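Local atomic coordinates of CRISPR-associated protein CasA/Cse1 (Thermus thermophilus, PDB entry 4AN8), a protein that forms a subunit of the Cascade ribonucleoprotein complex and probably helps it select invading DNA in type I-E CRISPR adaptive immunity. Residues S180-P185 / G269-E274; W236-T239 / R243-T246; Q284-D287 / N291-V294; D306-A309 / R313-G316. One frame throughout, in Å; residues are numbered along the deposited sequence. Where two conformers were deposited one is given.

The four contacts fall into two neighbouring pairs. Contacts 1 and 2, with centres about 10 Å apart, meet on one mixed sheet, where strands 235-237 and 261-273 lie side by side; contact 2 is also nested within the loop that contact 1 closes. L273 N lies 2.7 Å from W236 O, a probable hydrogen bond, and V270 packs on the W236 ring. Contacts 3 and 4 have centres about 9 Å apart and are joined by a salt bridge, R285 NH1 to D306 OD1 at 2.7 Å in one of the two modelled conformers of R285. Between the pairs, contacts 1 and 3 do not touch, their nearest atoms being about 7 Å apart.

Contact 1. Residues S180-P185 / G269-E274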
ATOM      1  N   SER A 180      16.172  16.011 -12.638  1.00 27.95           N
ATOM      2  CA  SER A 180      15.603  15.137 -11.630  1.00 27.95           C
ATOM      3  C   SER A 180      14.132  14.843 -11.897  1.00 27.95           C
ATOM      4  O   SER A 180      13.396  15.684 -12.384  1.00 27.95           O
ATOM      5  CB  SER A 180      15.797  15.716 -10.233  1.00 35.43           C
ATOM      6  OG  SER A 180      14.953  16.824 -10.048  1.00 35.43           O
ATOM      7  N   ALA A 181      13.722  13.621 -11.584  1.00 23.52           N
ATOM      8  CA  ALA A 181      12.349  13.190 -11.795  1.00 23.52           C
ATOM      9  C   ALA A 181      11.548  13.327 -10.508  1.00 23.52           C
ATOM     10  O   ALA A 181      12.108  13.328  -9.409  1.00 23.52           O
ATOM     11  CB  ALA A 181      12.339  11.771 -12.282  1.00 17.42           C
ATOM     12  N   LYS A 182      10.238  13.450 -10.649  1.00 24.33           N
ATOM     13  CA  LYS A 182       9.320  13.510  -9.517  1.00 24.33           C
ATOM     14  C   LYS A 182       8.922  12.098  -9.079  1.00 24.33           C
ATOM     15  O   LYS A 182       9.143  11.130  -9.805  1.00 24.33           O
ATOM     16  CB  LYS A 182       8.052  14.283  -9.897  1.00 48.16           C
ATOM     17  CG  LYS A 182       8.305  15.685 -10.415  1.00 48.16           C
ATOM     18  CD  LYS A 182       8.736  16.630  -9.306  1.00 48.16           C
ATOM     19  CE  LYS A 182       9.086  18.021  -9.854  1.00 48.16           C
ATOM     20  NZ  LYS A 182      10.349  18.021 -10.672  1.00 48.16           N
ATOM     21  N   ASP A 183       8.325  12.013  -7.892  1.00 21.71           N
ATOM     22  CA  ASP A 183       7.712  10.793  -7.382  1.00 21.71           C
ATOM     23  C   ASP A 183       6.636  10.293  -8.346  1.00 21.71           C
ATOM     24  O   ASP A 183       5.826  11.077  -8.865  1.00 21.71           O
ATOM     25  CB  ASP A 183       7.018  11.057  -6.041  1.00 19.20           C
ATOM     26  CG  ASP A 183       7.978  11.211  -4.884  1.00 19.20           C
ATOM     27  OD1 ASP A 183       9.192  10.973  -5.033  1.00 19.20           O
ATOM     28  OD2 ASP A 183       7.500  11.562  -3.789  1.00 19.20           O
ATOM     29  N   ALA A 184       6.634   8.991  -8.574  1.00 19.65           N
ATOM     30  CA  ALA A 184       5.510   8.340  -9.211  1.00 19.65           C
ATOM     31  C   ALA A 184       4.363   8.494  -8.231  1.00 19.65           C
ATOM     32  O   ALA A 184       4.594   8.884  -7.074  1.00 19.65           O
ATOM     33  CB  ALA A 184       5.835   6.879  -9.474  1.00 17.23           C
ATOM     34  N   PRO A 185       3.123   8.220  -8.670  1.00 22.57           N
ATOM     35  CA  PRO A 185       1.957   8.647  -7.874  1.00 22.57           C
ATOM     36  C   PRO A 185       1.804   8.012  -6.497  1.00 22.57           C
ATOM     37  O   PRO A 185       1.288   8.667  -5.587  1.00 22.57           O
ATOM     38  CB  PRO A 185       0.754   8.248  -8.745  1.00 18.93           C
ATOM     39  CG  PRO A 185       1.282   8.125 -10.109  1.00 18.93           C
ATOM     40  CD  PRO A 185       2.735   7.713 -10.000  1.00 18.93           C
ATOM     41  N   GLY A 269       9.007  10.465 -18.504  1.00 32.79           N
ATOM     42  CA  GLY A 269       8.466  11.071 -17.325  1.00 32.79           C
ATOM     43  C   GLY A 269       7.397  12.050 -17.800  1.00 32.79           C
ATOM     44  O   GLY A 269       7.737  13.081 -18.333  1.00 32.79           O
ATOM     45  N   VAL A 270       6.115  11.741 -17.649  1.00 24.61           N
ATOM     46  CA  VAL A 270       5.124  12.817 -17.638  1.00 24.61           C
ATOM     47  C   VAL A 270       5.130  13.511 -16.275  1.00 24.61           C
ATOM     48  O   VAL A 270       5.054  12.870 -15.225  1.00 24.61           O
ATOM     49  CB  VAL A 270       3.695  12.353 -17.987  1.00 21.87           C
ATOM     50  CG1 VAL A 270       2.690  13.479 -17.719  1.00 21.87           C
ATOM     51  CG2 VAL A 270       3.614  11.939 -19.422  1.00 21.87           C
ATOM     52  N   GLU A 271       5.214  14.836 -16.294  1.00 28.33           N
ATOM     53  CA  GLU A 271       5.279  15.622 -15.055  1.00 28.33           C
ATOM     54  C   GLU A 271       3.937  15.743 -14.364  1.00 28.33           C
ATOM     55  O   GLU A 271       2.993  16.236 -14.951  1.00 28.33           O
ATOM     56  CB  GLU A 271       5.792  17.032 -15.339  1.00 49.52           C
ATOM     57  CG  GLU A 271       7.239  17.086 -15.702  1.00 49.52           C
ATOM     58  CD  GLU A 271       8.122  17.031 -14.484  1.00 49.52           C
ATOM     59  OE1 GLU A 271       7.795  17.732 -13.500  1.00 49.52           O
ATOM     60  OE2 GLU A 271       9.134  16.292 -14.508  1.00 49.52           O
ATOM     61  N   PRO A 272       3.865  15.323 -13.093  1.00 29.83           N
ATOM     62  CA  PRO A 272       2.628  15.436 -12.312  1.00 29.83           C
ATOM     63  C   PRO A 272       2.377  16.873 -11.866  1.00 29.83           C
ATOM     64  O   PRO A 272       3.228  17.469 -11.229  1.00 29.83           O
ATOM     65  CB  PRO A 272       2.905  14.537 -11.094  1.00 30.81           C
ATOM     66  CG  PRO A 272       4.406  14.607 -10.922  1.00 30.81           C
ATOM     67  CD  PRO A 272       4.969  14.715 -12.323  1.00 30.81           C
ATOM     68  N   LEU A 273       1.238  17.435 -12.228  1.00 33.53           N
ATOM     69  CA  LEU A 273       0.848  18.742 -11.720  1.00 33.53           C
ATOM     70  C   LEU A 273      -0.111  18.569 -10.549  1.00 33.53           C
ATOM     71  O   LEU A 273      -0.909  17.627 -10.532  1.00 33.53           O
ATOM     72  CB  LEU A 273       0.183  19.572 -12.812  1.00 30.45           C
ATOM     73  CG  LEU A 273       1.072  19.950 -14.000  1.00 30.45           C
ATOM     74  CD1 LEU A 273       0.314  20.798 -15.016  1.00 30.45           C
ATOM     75  CD2 LEU A 273       2.323  20.676 -13.507  1.00 30.45           C
ATOM     76  N   GLU A 274      -0.039  19.477  -9.580  1.00 36.51           N
ATOM     77  CA  GLU A 274      -0.879  19.399  -8.382  1.00 36.51           C
ATOM     78  C   GLU A 274      -2.373  19.454  -8.704  1.00 36.51           C
ATOM     79  O   GLU A 274      -2.804  20.213  -9.562  1.00 36.51           O
ATOM     80  CB  GLU A 274      -0.505  20.492  -7.370  1.00103.07           C
ATOM     81  CG  GLU A 274       0.936  20.406  -6.864  1.00103.07           C
ATOM     82  CD  GLU A 274       1.172  21.202  -5.583  1.00103.07           C
ATOM     83  OE1 GLU A 274       0.493  20.914  -4.572  1.00103.07           O
ATOM     84  OE2 GLU A 274       2.037  22.108  -5.585  1.00103.07           O
TER
HETATM   85  O   HOH W   1       8.991  13.578 -13.161  1.00 51.38           O
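K182 meets E271 and P272 where the chain leaving a beta-hairpin passes the end of a long strand of a mixed sheet. The hairpin is made by strands 171-175 and 178-181, and the long strand is 261-273. The contact is small and lies at the surface, and it combines three kinds of interaction, none of them a direct hydrogen bond.

The apolar part is carried by the root of the lysine. K182 CB lies 3.8 Å from P272 CG, and CB and CG together cover the CG-CD side of the proline ring. The ring in turn comes within 4.3 Å of the backbone carbonyl of D183, measured from P272 CG to D183 O.

The charged part is looser. E271 folds at chi2 (-81°), which swings its carboxylate back over the lysine chain until OE1 rests 3.7 Å from K182 CG. The lysine also bends, at chi2 and again at chi4, and its NZ ends 3.8 Å from E271 OE1, a long salt bridge.

Around these groups the loop is tied down by others: D183 binds G170 through OD1 and R188 through OD2, while the carbonyl of K182 accepts from R250. The third interaction is solvent-mediated, a single water that accepts from K182 N at 2.8 Å and donates to E271 OE2 at 3.0 Å.

Contact 2. Residues W236-T239 / R243-T246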
ATOM      1  N   TRP A 236       0.882  16.840 -16.766  1.00 25.06           N
ATOM      2  CA  TRP A 236      -0.529  16.521 -16.595  1.00 25.06           C
ATOM      3  C   TRP A 236      -0.919  16.750 -15.153  1.00 25.06           C
ATOM      4  O   TRP A 236      -0.190  16.366 -14.239  1.00 25.06           O
ATOM      5  CB  TRP A 236      -0.834  15.057 -16.903  1.00 24.81           C
ATOM      6  CG  TRP A 236      -0.734  14.636 -18.309  1.00 24.81           C
ATOM      7  CD1 TRP A 236      -0.585  15.434 -19.410  1.00 24.81           C
ATOM      8  CD2 TRP A 236      -0.776  13.280 -18.793  1.00 24.81           C
ATOM      9  NE1 TRP A 236      -0.535  14.652 -20.545  1.00 24.81           N
ATOM     10  CE2 TRP A 236      -0.643  13.332 -20.193  1.00 24.81           C
ATOM     11  CE3 TRP A 236      -0.898  12.028 -18.169  1.00 24.81           C
ATOM     12  CZ2 TRP A 236      -0.630  12.186 -20.984  1.00 24.81           C
ATOM     13  CZ3 TRP A 236      -0.901  10.886 -18.961  1.00 24.81           C
ATOM     14  CH2 TRP A 236      -0.760  10.972 -20.347  1.00 24.81           C
ATOM     15  N   PRO A 237      -2.086  17.358 -14.947  1.00 23.63           N
ATOM     16  CA  PRO A 237      -2.588  17.400 -13.574  1.00 23.63           C
ATOM     17  C   PRO A 237      -2.782  15.964 -13.109  1.00 23.63           C
ATOM     18  O   PRO A 237      -3.183  15.131 -13.900  1.00 23.63           O
ATOM     19  CB  PRO A 237      -3.909  18.163 -13.692  1.00 19.59           C
ATOM     20  CG  PRO A 237      -4.265  18.146 -15.168  1.00 19.59           C
ATOM     21  CD  PRO A 237      -2.977  18.015 -15.921  1.00 19.59           C
ATOM     22  N   LEU A 238      -2.443  15.679 -11.856  1.00 22.67           N
ATOM     23  CA  LEU A 238      -2.504  14.335 -11.303  1.00 22.67           C
ATOM     24  C   LEU A 238      -3.917  14.072 -10.825  1.00 22.67           C
ATOM     25  O   LEU A 238      -4.215  14.121  -9.630  1.00 22.67           O
ATOM     26  CB  LEU A 238      -1.503  14.221 -10.143  1.00 21.49           C
ATOM     27  CG  LEU A 238      -1.113  12.882  -9.513  1.00 21.49           C
ATOM     28  CD1 LEU A 238      -0.426  11.961 -10.543  1.00 21.49           C
ATOM     29  CD2 LEU A 238      -0.185  13.128  -8.288  1.00 21.49           C
ATOM     30  N   THR A 239      -4.810  13.817 -11.771  1.00 18.24           N
ATOM     31  CA  THR A 239      -6.208  13.625 -11.440  1.00 18.24           C
ATOM     32  C   THR A 239      -6.811  12.604 -12.380  1.00 18.24           C
ATOM     33  O   THR A 239      -6.239  12.310 -13.422  1.00 18.24           O
ATOM     34  CB  THR A 239      -6.989  14.960 -11.563  1.00 21.94           C
ATOM     35  OG1 THR A 239      -8.327  14.757 -11.111  1.00 21.94           O
ATOM     36  CG2 THR A 239      -7.010  15.483 -13.034  1.00 21.94           C
ATOM     37  N   ARG A 243      -6.380   7.343 -14.781  1.00 19.05           N
ATOM     38  CA  ARG A 243      -5.191   8.011 -15.324  1.00 19.05           C
ATOM     39  C   ARG A 243      -4.103   7.889 -14.262  1.00 19.05           C
ATOM     40  O   ARG A 243      -2.965   7.591 -14.546  1.00 19.05           O
ATOM     41  CB  ARG A 243      -5.476   9.493 -15.659  1.00 21.20           C
ATOM     42  CG  ARG A 243      -4.234  10.299 -16.013  1.00 21.20           C
ATOM     43  CD  ARG A 243      -4.547  11.793 -16.343  1.00 21.20           C
ATOM     44  NE  ARG A 243      -5.488  11.930 -17.461  1.00 21.20           N
ATOM     45  CZ  ARG A 243      -6.754  12.331 -17.313  1.00 21.20           C
ATOM     46  NH1 ARG A 243      -7.243  12.664 -16.115  1.00 21.20           N
ATOM     47  NH2 ARG A 243      -7.540  12.422 -18.368  1.00 21.20           N
ATOM     48  N   VAL A 244      -4.475   8.120 -13.021  1.00 16.51           N
ATOM     49  CA  VAL A 244      -3.539   7.928 -11.927  1.00 16.51           C
ATOM     50  C   VAL A 244      -3.124   6.461 -11.697  1.00 16.51           C
ATOM     51  O   VAL A 244      -1.959   6.199 -11.501  1.00 16.51           O
ATOM     52  CB  VAL A 244      -4.019   8.634 -10.661  1.00 14.78           C
ATOM     53  CG1 VAL A 244      -3.069   8.340  -9.483  1.00 14.78           C
ATOM     54  CG2 VAL A 244      -4.063  10.136 -10.938  1.00 14.78           C
ATOM     55  N   TYR A 245      -4.059   5.518 -11.775  1.00 19.31           N
ATOM     56  CA  TYR A 245      -3.741   4.079 -11.695  1.00 19.31           C
ATOM     57  C   TYR A 245      -2.740   3.627 -12.761  1.00 19.31           C
ATOM     58  O   TYR A 245      -2.003   2.656 -12.579  1.00 19.31           O
ATOM     59  CB  TYR A 245      -5.011   3.239 -11.892  1.00 17.81           C
ATOM     60  CG  TYR A 245      -5.924   3.123 -10.683  1.00 17.81           C
ATOM     61  CD1 TYR A 245      -5.636   3.781  -9.471  1.00 17.81           C
ATOM     62  CD2 TYR A 245      -7.081   2.359 -10.758  1.00 17.81           C
ATOM     63  CE1 TYR A 245      -6.477   3.653  -8.380  1.00 17.81           C
ATOM     64  CE2 TYR A 245      -7.927   2.223  -9.670  1.00 17.81           C
ATOM     65  CZ  TYR A 245      -7.625   2.861  -8.490  1.00 17.81           C
ATOM     66  OH  TYR A 245      -8.495   2.713  -7.437  1.00 17.81           O
ATOM     67  N   THR A 246      -2.749   4.297 -13.906  1.00 17.41           N
ATOM     68  CA  THR A 246      -1.889   3.877 -14.997  1.00 17.41           C
ATOM     69  C   THR A 246      -0.910   4.978 -15.390  1.00 17.41           C
ATOM     70  O   THR A 246      -0.487   5.057 -16.525  1.00 17.41           O
ATOM     71  CB  THR A 246      -2.733   3.474 -16.223  1.00 19.09           C
ATOM     72  OG1 THR A 246      -3.454   4.618 -16.700  1.00 19.09           O
ATOM     73  CG2 THR A 246      -3.723   2.316 -15.851  1.00 19.09           C
TER
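R243 reaches back from the short helix 241-245 to T239, and nearly every atom of its side chain meets the same carbonyl on the way. CB passes 3.7 Å from T239 O. The chain runs straight through CG, and CD then comes closer, 3.4 Å from T239 O, while touching W236 CE3 at 4.1 Å. At chi3 (-59°) it bends, so the guanidinium returns toward T239, its plane turned steeply against the indole. NH1 finishes the approach with a hydrogen bond to T239 O of 2.9 Å and 156° at the hydrogen. The acceptor lies at the edge of the guanidinium, near its plane, yet the donor sits 45° out of the carbonyl plane. NH1 also donates to D214 O, which should help fix the group's rotation.

Beside the arginine, V244 CG2 packs against the backbone of L238 and T239, 3.8 Å from T239 N, and touches L238 CD1 at 4.1 Å. The backbone there turns sharply: L238 is the centre of an inverse gamma turn. That turn ends strand 235-237, which pairs in parallel with strand 261-273, and the chain then enters helix 241-245; its Y245, and T246 just past its end, pack against helix 50-67.

Contact 3. Residues Q284-D287 / N291-V294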
ATOM      1  N   GLN A 284      -5.638   9.972   4.597  1.00 25.26           N
ATOM      2  CA  GLN A 284      -4.954  11.180   5.035  1.00 24.47           C
ATOM      3  C   GLN A 284      -5.204  11.462   6.508  1.00 23.76           C
ATOM      4  O   GLN A 284      -6.177  10.963   7.100  1.00 25.42           O
ATOM      5  CB  GLN A 284      -5.341  12.381   4.168  1.00 39.07           C
ATOM      6  CG  GLN A 284      -4.686  12.387   2.786  1.00 39.07           C
ATOM      7  CD  GLN A 284      -5.123  13.574   1.931  1.00 39.07           C
ATOM      8  OE1 GLN A 284      -6.290  13.961   1.940  1.00 39.07           O
ATOM      9  NE2 GLN A 284      -4.175  14.167   1.202  1.00 39.07           N
ATOM     10  N   ARG A 285      -4.304  12.258   7.078  1.00 25.36           N
ATOM     11  CA  ARG A 285      -4.340  12.627   8.481  0.50 25.36           C
ATOM     12  C   ARG A 285      -3.870  14.085   8.611  1.00 25.36           C
ATOM     13  O   ARG A 285      -3.235  14.627   7.686  1.00 25.36           O
ATOM     14  CB  ARG A 285      -3.410  11.681   9.245  0.50 35.55           C
ATOM     15  CG  ARG A 285      -3.255  11.977  10.701  0.50 35.55           C
ATOM     16  CD  ARG A 285      -1.861  11.623  11.224  0.50 35.55           C
ATOM     17  NE  ARG A 285      -1.697  12.122  12.586  0.50 35.55           N
ATOM     18  CZ  ARG A 285      -1.448  11.363  13.645  0.50 35.55           C
ATOM     19  NH1 ARG A 285      -1.293  10.050  13.514  0.50 35.55           N
ATOM     20  NH2 ARG A 285      -1.340  11.923  14.841  0.50 35.55           N
ATOM     21  N   LEU A 286      -4.146  14.723   9.737  1.00 35.99           N
ATOM     22  CA  LEU A 286      -3.603  16.065   9.979  1.00 35.99           C
ATOM     23  C   LEU A 286      -2.277  15.977  10.732  1.00 35.99           C
ATOM     24  O   LEU A 286      -2.108  15.111  11.583  1.00 35.99           O
ATOM     25  CB  LEU A 286      -4.581  16.917  10.788  1.00 37.30           C
ATOM     26  CG  LEU A 286      -5.895  17.296  10.086  1.00 37.30           C
ATOM     27  CD1 LEU A 286      -6.722  18.219  10.953  1.00 37.30           C
ATOM     28  CD2 LEU A 286      -5.609  17.935   8.731  1.00 37.30           C
ATOM     29  N   ASP A 287      -1.334  16.858  10.421  1.00 44.86           N
ATOM     30  CA  ASP A 287      -0.150  16.982  11.271  1.00 44.86           C
ATOM     31  C   ASP A 287      -0.466  17.945  12.420  1.00 44.86           C
ATOM     32  O   ASP A 287      -1.603  18.416  12.551  1.00 44.86           O
ATOM     33  CB  ASP A 287       1.084  17.444  10.485  1.00 70.20           C
ATOM     34  CG  ASP A 287       0.988  18.887  10.034  1.00 70.20           C
ATOM     35  OD1 ASP A 287       0.090  19.608  10.522  1.00 70.20           O
ATOM     36  OD2 ASP A 287       1.818  19.303   9.193  1.00 70.20           O
ATOM     37  N   ASN A 291      -1.924  20.555   8.689  1.00 57.52           N
ATOM     38  CA  ASN A 291      -1.690  20.220   7.282  1.00 57.52           C
ATOM     39  C   ASN A 291      -2.112  18.777   7.010  1.00 57.52           C
ATOM     40  O   ASN A 291      -1.878  17.909   7.846  1.00 57.52           O
ATOM     41  CB  ASN A 291      -0.213  20.393   6.924  1.00 70.15           C
ATOM     42  CG  ASN A 291       0.225  21.840   6.942  1.00 70.15           C
ATOM     43  OD1 ASN A 291       1.052  22.236   7.764  1.00 70.15           O
ATOM     44  ND2 ASN A 291      -0.332  22.641   6.036  1.00 70.15           N
ATOM     45  N   LEU A 292      -2.740  18.526   5.861  1.00 40.43           N
ATOM     46  CA  LEU A 292      -3.087  17.155   5.464  1.00 40.43           C
ATOM     47  C   LEU A 292      -1.891  16.389   4.906  1.00 40.43           C
ATOM     48  O   LEU A 292      -1.217  16.840   3.981  1.00 40.43           O
ATOM     49  CB  LEU A 292      -4.241  17.124   4.455  1.00 43.22           C
ATOM     50  CG  LEU A 292      -5.643  17.308   5.047  1.00 43.22           C
ATOM     51  CD1 LEU A 292      -6.657  17.556   3.945  1.00 43.22           C
ATOM     52  CD2 LEU A 292      -6.042  16.115   5.882  1.00 43.22           C
ATOM     53  N   LEU A 293      -1.636  15.223   5.487  1.00 28.40           N
ATOM     54  CA  LEU A 293      -0.556  14.355   5.034  1.00 28.40           C
ATOM     55  C   LEU A 293      -1.143  12.987   4.724  1.00 28.40           C
ATOM     56  O   LEU A 293      -2.072  12.545   5.391  1.00 28.40           O
ATOM     57  CB  LEU A 293       0.497  14.210   6.135  1.00 46.01           C
ATOM     58  CG  LEU A 293       1.577  15.279   6.290  1.00 46.01           C
ATOM     59  CD1 LEU A 293       1.016  16.680   6.201  1.00 46.01           C
ATOM     60  CD2 LEU A 293       2.270  15.084   7.616  1.00 46.01           C
ATOM     61  N   VAL A 294      -0.581  12.309   3.732  1.00 29.09           N
ATOM     62  CA  VAL A 294      -0.972  10.941   3.425  1.00 29.09           C
ATOM     63  C   VAL A 294      -0.521   9.983   4.530  1.00 29.09           C
ATOM     64  O   VAL A 294       0.530  10.184   5.133  1.00 29.09           O
ATOM     65  CB  VAL A 294      -0.408  10.509   2.058  1.00 19.22           C
ATOM     66  CG1 VAL A 294      -0.951  11.433   0.956  1.00 19.22           C
ATOM     67  CG2 VAL A 294       1.141  10.515   2.056  1.00 19.22           C
TER
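D287 OD1 is gripped by the backbone N-H of N291 at 2.9 Å and, more weakly, by that of K289, so one carboxylate oxygen ties together the loop of a beta-hairpin. The N291 donor reaches OD1 from above the carboxylate plane. The first torsion of D287 (chi1 70°) places CG between the backbone N and the carbonyl carbon, which turns the carboxylate toward N291, just ahead of strand 292-294; OD2 there lies 3.2 Å from N291 CB. In the reverse sense, D287 N donates to N291 O at 2.8 Å, in the carbonyl plane.

Further along, R285 and L293 form the antiparallel hydrogen-bonded pair. R285 N reaches L293 O, and L293 N reaches R285 O at 2.8 Å with a nearly straight 173°. Each of these carbonyls takes a second, softer contact: L292 CA approaches R285 O at 3.4 Å, and Q284 CA approaches L293 O at 3.2 Å. The flanking pairs, L286 with L292 and Q284 with V294, are non-hydrogen-bonded. On the L286 and L292 face the leucines meet through their CD2 methyls at 3.4 Å, tighter than usual. The extended Q284 chain crosses L292, its OE1 4.1 Å from L292 CD1.

Strands 284-286 and 292-294 make up a two-stranded sheet of their own, at 141° between directions. The hairpin follows strand 261-273 in the chain, pairs at Q284 with the backbone of K317, just ahead of helix 320-333, and rests against the loop of A309 and G315.

Contact 4. Residues D306-A309 / R313-G316; sequences DFSA and RQGG
Q314 lies across S308 and A309 in a buried loop-to-loop contact, held by van der Waals packing and bridging water with no direct hydrogen bond. Both segments belong to the irregular connection between the hairpin strand 292-294 and helix 320-333. Residues 307-309 have helical backbone angles but lack the regular bonds of a helix.

The glutamine does most of the touching. Extended beyond CG, its chain runs past the S308 carbonyl from CB to OE1, with Q314 CD 3.3 Å from S308 O, while NE2 lies nearer the serine side chain. At the end, OE1 rests 3.2 Å from A309 CA and also faces the A309 methyl. OE1 and the S308 carbonyl oxygen are both acceptors, so their proximity adds no bond.

Water supplies the polar links. One molecule is bound to S308 OG at 3.0 Å and accepts only a weak bond from Q314 NE2, which has a further weak partner in E379. A second donates to A309 O at 2.9 Å and to Q314 O at 2.8 Å, joining the two backbones.

Helix 372-403 borders this region: L382 touches S308, and R313 pairs with E375. F307, which also touches L378 of that helix, meets the Y363 ring edge-to-face. Within 313-316, G316 has no side chain to hold the backbones apart, and its CA makes a CA-H...O contact of 3.3 Å with A309 O, 144° at the hydrogen.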
ATOM      1  N   ASP A 306      -1.907   4.991  13.261  1.00 25.64           N
ATOM      2  CA  ASP A 306      -2.532   6.096  12.544  1.00 25.64           C
ATOM      3  C   ASP A 306      -4.012   5.855  12.237  1.00 25.64           C
ATOM      4  O   ASP A 306      -4.634   6.693  11.583  1.00 25.64           O
ATOM      5  CB  ASP A 306      -1.776   6.382  11.235  1.00 35.34           C
ATOM      6  CG  ASP A 306      -0.383   6.911  11.475  1.00 35.34           C
ATOM      7  OD1 ASP A 306      -0.227   7.840  12.282  1.00 35.34           O
ATOM      8  OD2 ASP A 306       0.576   6.382  10.884  1.00 35.34           O
ATOM      9  N   PHE A 307      -4.573   4.726  12.666  1.00 30.41           N
ATOM     10  CA  PHE A 307      -5.942   4.383  12.267  1.00 30.41           C
ATOM     11  C   PHE A 307      -7.058   5.323  12.788  1.00 30.41           C
ATOM     12  O   PHE A 307      -8.129   5.383  12.180  1.00 30.41           O
ATOM     13  CB  PHE A 307      -6.315   2.931  12.600  1.00 19.55           C
ATOM     14  CG  PHE A 307      -5.752   1.897  11.645  1.00 19.55           C
ATOM     15  CD1 PHE A 307      -4.991   2.268  10.538  1.00 19.55           C
ATOM     16  CD2 PHE A 307      -5.995   0.539  11.863  1.00 19.55           C
ATOM     17  CE1 PHE A 307      -4.490   1.309   9.686  1.00 19.55           C
ATOM     18  CE2 PHE A 307      -5.506  -0.419  11.021  1.00 19.55           C
ATOM     19  CZ  PHE A 307      -4.761  -0.046   9.922  1.00 19.55           C
ATOM     20  N   SER A 308      -6.848   6.025  13.901  1.00 24.47           N
ATOM     21  CA  SER A 308      -7.866   6.969  14.379  1.00 24.47           C
ATOM     22  C   SER A 308      -7.659   8.355  13.763  1.00 24.47           C
ATOM     23  O   SER A 308      -8.616   9.088  13.540  1.00 24.47           O
ATOM     24  CB  SER A 308      -7.849   7.071  15.905  1.00 40.10           C
ATOM     25  OG  SER A 308      -6.612   7.606  16.345  1.00 40.10           O
ATOM     26  N   ALA A 309      -6.410   8.691  13.465  1.00 23.18           N
ATOM     27  CA  ALA A 309      -6.093   9.962  12.847  1.00 23.18           C
ATOM     28  C   ALA A 309      -6.566  10.058  11.383  1.00 23.18           C
ATOM     29  O   ALA A 309      -6.686  11.159  10.854  1.00 23.18           O
ATOM     30  CB  ALA A 309      -4.599  10.258  12.942  1.00 18.37           C
ATOM     31  N   ARG A 313     -13.555  12.644  12.036  1.00 32.01           N
ATOM     32  CA  ARG A 313     -13.702  13.200  13.383  1.00 32.01           C
ATOM     33  C   ARG A 313     -12.366  13.724  13.936  1.00 32.01           C
ATOM     34  O   ARG A 313     -12.349  14.525  14.876  1.00 32.01           O
ATOM     35  CB  ARG A 313     -14.287  12.165  14.344  1.00 64.96           C
ATOM     36  CG  ARG A 313     -13.248  11.188  14.874  1.00 64.96           C
ATOM     37  CD  ARG A 313     -13.881  10.121  15.739  1.00 64.96           C
ATOM     38  NE  ARG A 313     -15.145   9.674  15.170  1.00 64.96           N
ATOM     39  CZ  ARG A 313     -16.321   9.837  15.760  1.00 64.96           C
ATOM     40  NH1 ARG A 313     -16.388  10.421  16.951  1.00 64.96           N
ATOM     41  NH2 ARG A 313     -17.427   9.406  15.166  1.00 64.96           N
ATOM     42  N   GLN A 314     -11.251  13.268  13.367  1.00 26.69           N
ATOM     43  CA  GLN A 314      -9.940  13.725  13.825  1.00 26.69           C
ATOM     44  C   GLN A 314      -9.289  14.620  12.797  1.00 26.69           C
ATOM     45  O   GLN A 314      -8.113  14.953  12.905  1.00 26.69           O
ATOM     46  CB  GLN A 314      -9.032  12.550  14.159  1.00 82.20           C
ATOM     47  CG  GLN A 314      -9.455  11.785  15.403  1.00 82.20           C
ATOM     48  CD  GLN A 314      -8.263  11.157  16.109  1.00 82.20           C
ATOM     49  OE1 GLN A 314      -7.144  11.150  15.579  1.00 82.20           O
ATOM     50  NE2 GLN A 314      -8.493  10.628  17.308  1.00 82.20           N
ATOM     51  N   GLY A 315     -10.058  15.018  11.796  1.00 33.42           N
ATOM     52  CA  GLY A 315      -9.518  15.859  10.750  1.00 33.42           C
ATOM     53  C   GLY A 315      -8.964  15.061   9.593  1.00 33.42           C
ATOM     54  O   GLY A 315      -8.460  15.641   8.643  1.00 33.42           O
ATOM     55  N   GLY A 316      -9.053  13.736   9.660  1.00 33.97           N
ATOM     56  CA  GLY A 316      -8.402  12.904   8.652  1.00 33.97           C
ATOM     57  C   GLY A 316      -9.292  12.530   7.474  1.00 33.97           C
ATOM     58  O   GLY A 316     -10.423  12.999   7.373  1.00 33.97           O
TER
HETATM   59  O   HOH W   2      -6.608   8.408  19.200  1.00 54.65           O
HETATM   60  O   HOH W   3      -5.960  13.862  11.582  1.00 54.65           O